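Local coordinates for penicillin-binding protein 2 (Pbp2) (Helicobacter pylori, PDB 5LP5), which probably binds penicillin and cross-links peptidoglycan as a transpeptidase in cell wall synthesis and cell-shape control, and forms a complex with MreC, at residues F48-I56 / Y182-E192. Numbering follows the deposited sequence.
Sequences FLVPTRGNI and YSQIVGKTGIE
R53 has CG anti to its backbone N (chi1 -176°) and stays extended out to NE, which carries the guanidinium across to E192 in 182-192. The E192 chain bends at chi2, which brings its carboxylate back toward R53. A salt bridge joins R53 NH2 to E192 OE1. R53 NE adds a weak hydrogen bond to the same E192 OE1 at 2.9 Å. The guanidinium and carboxylate planes are 46° apart. R53 NH2 also donates to the backbone E192 O at 2.9 Å, on a lone pair and in the carbonyl plane. N196 OD1 accepts from R53 NH1. E192 OE2 forms a salt bridge with R151 and a hydrogen bond with Y153 OH, so this buried charge pair belongs to a larger polar network. Beside it, I56 CD1 packs on I191 CG2 at 4.0 Å. At the other end, Y182 CE1 lies over the centre of one F48 ring face, with the ring planes at 44°. V50 CG2 approaches Y182 CB at 4.4 Å. Within the penicillin-binding protein dimerisation family region, the contact ties the chain leaving strand 43-49 to strand 185-187 and helix 190-194, with helix 196-200 and strand 166-168 packed alongside.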
# COMPACT_ATOMS: atom_id res chain seq x y z
N PHE A 48 -0.07 19.15 -0.06
CA PHE A 48 1.06 18.27 0.19
C PHE A 48 1.01 17.04 -0.71
O PHE A 48 -0.06 16.55 -1.05
CB PHE A 48 1.10 17.83 1.65
CG PHE A 48 1.40 18.94 2.60
CD1 PHE A 48 2.68 19.42 2.74
CD2 PHE A 48 0.39 19.50 3.35
CE1 PHE A 48 2.95 20.45 3.61
CE2 PHE A 48 0.65 20.52 4.23
CZ PHE A 48 1.94 21.00 4.36
N LEU A 49 2.18 16.54 -1.07
CA LEU A 49 2.31 15.37 -1.93
C LEU A 49 2.98 14.32 -1.08
O LEU A 49 4.18 14.39 -0.83
CB LEU A 49 3.17 15.68 -3.16
CG LEU A 49 2.79 16.89 -4.02
CD1 LEU A 49 4.03 17.40 -4.75
CD2 LEU A 49 1.66 16.57 -4.99
N VAL A 50 2.19 13.35 -0.63
CA VAL A 50 2.60 12.42 0.42
C VAL A 50 2.91 11.05 -0.17
O VAL A 50 2.01 10.37 -0.60
CB VAL A 50 1.46 12.22 1.46
CG1 VAL A 50 1.97 11.41 2.63
CG2 VAL A 50 0.87 13.56 1.91
N PRO A 51 4.18 10.63 -0.13
CA PRO A 51 4.52 9.39 -0.83
C PRO A 51 4.02 8.15 -0.13
O PRO A 51 3.84 8.17 1.06
CB PRO A 51 6.05 9.41 -0.85
CG PRO A 51 6.43 10.21 0.35
CD PRO A 51 5.33 11.22 0.56
N THR A 52 3.79 7.10 -0.90
CA THR A 52 3.25 5.84 -0.38
C THR A 52 4.34 5.15 0.41
O THR A 52 5.50 5.17 -0.01
CB THR A 52 2.73 4.93 -1.54
OG1 THR A 52 1.90 3.88 -1.02
CG2 THR A 52 3.88 4.33 -2.35
N ARG A 53 4.00 4.57 1.55
CA ARG A 53 5.02 3.95 2.40
C ARG A 53 5.73 2.83 1.70
O ARG A 53 5.08 1.99 1.09
CB ARG A 53 4.46 3.45 3.73
CG ARG A 53 5.53 2.91 4.66
CD ARG A 53 4.96 2.52 6.02
NE ARG A 53 5.98 1.88 6.85
CZ ARG A 53 6.70 2.49 7.79
NH1 ARG A 53 6.51 3.77 8.07
NH2 ARG A 53 7.61 1.79 8.45
N GLY A 54 7.06 2.82 1.80
CA GLY A 54 7.92 1.90 1.03
C GLY A 54 7.69 0.42 1.28
O GLY A 54 7.32 0.02 2.39
N ASN A 55 7.92 -0.39 0.25
CA ASN A 55 7.77 -1.84 0.36
C ASN A 55 8.96 -2.46 1.05
O ASN A 55 10.09 -1.98 0.90
CB ASN A 55 7.65 -2.49 -1.01
CG ASN A 55 6.33 -2.22 -1.69
OD1 ASN A 55 5.34 -1.89 -1.05
ND2 ASN A 55 6.32 -2.38 -3.01
N ILE A 56 8.71 -3.54 1.78
CA ILE A 56 9.79 -4.33 2.36
C ILE A 56 9.95 -5.65 1.59
O ILE A 56 8.99 -6.42 1.44
CB ILE A 56 9.60 -4.60 3.88
CG1 ILE A 56 9.60 -3.29 4.64
CG2 ILE A 56 10.73 -5.47 4.43
CD1 ILE A 56 9.24 -3.41 6.11
N TYR A 182 2.01 13.87 8.29
CA TYR A 182 1.39 13.94 6.97
C TYR A 182 0.77 12.62 6.56
O TYR A 182 -0.13 12.59 5.71
CB TYR A 182 2.41 14.38 5.91
CG TYR A 182 2.95 15.76 6.16
CD1 TYR A 182 2.14 16.88 6.05
CD2 TYR A 182 4.30 15.96 6.51
CE1 TYR A 182 2.63 18.16 6.31
CE2 TYR A 182 4.81 17.22 6.75
CZ TYR A 182 3.98 18.32 6.64
OH TYR A 182 4.48 19.59 6.88
N SER A 183 1.24 11.53 7.15
CA SER A 183 0.68 10.20 6.89
C SER A 183 -0.15 9.66 8.06
O SER A 183 -1.12 8.96 7.84
CB SER A 183 1.80 9.20 6.55
OG SER A 183 3.01 9.55 7.20
N GLN A 184 0.23 10.00 9.28
CA GLN A 184 -0.33 9.36 10.49
C GLN A 184 -0.14 7.84 10.48
O GLN A 184 -0.96 7.09 11.03
CB GLN A 184 -1.80 9.76 10.73
CG GLN A 184 -2.02 10.64 11.98
CD GLN A 184 -1.91 12.13 11.70
OE1 GLN A 184 -2.69 12.68 10.93
NE2 GLN A 184 -0.96 12.80 12.35
N ILE A 185 0.96 7.40 9.87
CA ILE A 185 1.35 5.99 9.82
C ILE A 185 2.83 5.90 10.18
O ILE A 185 3.70 6.38 9.45
CB ILE A 185 1.12 5.39 8.40
CG1 ILE A 185 -0.36 5.42 8.03
CG2 ILE A 185 1.65 3.97 8.31
CD1 ILE A 185 -1.25 4.64 8.98
N VAL A 186 3.11 5.24 11.30
CA VAL A 186 4.48 5.10 11.80
C VAL A 186 4.79 3.68 12.27
O VAL A 186 3.90 2.93 12.69
CB VAL A 186 4.77 6.10 12.95
CG1 VAL A 186 5.13 7.46 12.38
CG2 VAL A 186 3.58 6.20 13.88
N GLY A 187 6.06 3.31 12.18
CA GLY A 187 6.48 1.98 12.57
C GLY A 187 6.45 1.93 14.07
O GLY A 187 6.87 2.88 14.72
N LYS A 188 5.95 0.83 14.61
CA LYS A 188 5.88 0.62 16.06
C LYS A 188 6.98 -0.32 16.53
O LYS A 188 7.68 -0.00 17.46
CB LYS A 188 4.52 0.09 16.50
CG LYS A 188 3.36 1.01 16.17
CD LYS A 188 3.46 2.34 16.89
CE LYS A 188 2.22 3.21 16.64
NZ LYS A 188 2.11 4.41 17.53
N THR A 189 7.11 -1.48 15.88
CA THR A 189 8.13 -2.47 16.26
C THR A 189 9.02 -2.87 15.12
O THR A 189 8.70 -2.67 13.96
CB THR A 189 7.50 -3.74 16.83
OG1 THR A 189 6.61 -4.32 15.87
CG2 THR A 189 6.72 -3.41 18.04
N GLY A 190 10.17 -3.41 15.49
CA GLY A 190 11.09 -3.99 14.51
C GLY A 190 11.50 -3.08 13.37
O GLY A 190 11.68 -1.87 13.55
N ILE A 191 11.66 -3.68 12.19
CA ILE A 191 12.16 -2.99 11.00
C ILE A 191 11.28 -1.80 10.60
O ILE A 191 11.80 -0.77 10.19
CB ILE A 191 12.31 -3.98 9.82
CG1 ILE A 191 13.50 -4.90 10.07
CG2 ILE A 191 12.51 -3.27 8.49
CD1 ILE A 191 14.86 -4.26 9.94
N GLU A 192 9.97 -1.95 10.71
CA GLU A 192 9.07 -0.84 10.39
C GLU A 192 9.44 0.36 11.23
O GLU A 192 9.30 1.50 10.80
CB GLU A 192 7.63 -1.21 10.68
CG GLU A 192 7.03 -2.22 9.72
CD GLU A 192 6.53 -1.60 8.42
OE1 GLU A 192 7.04 -0.52 8.04
OE2 GLU A 192 5.62 -2.20 7.77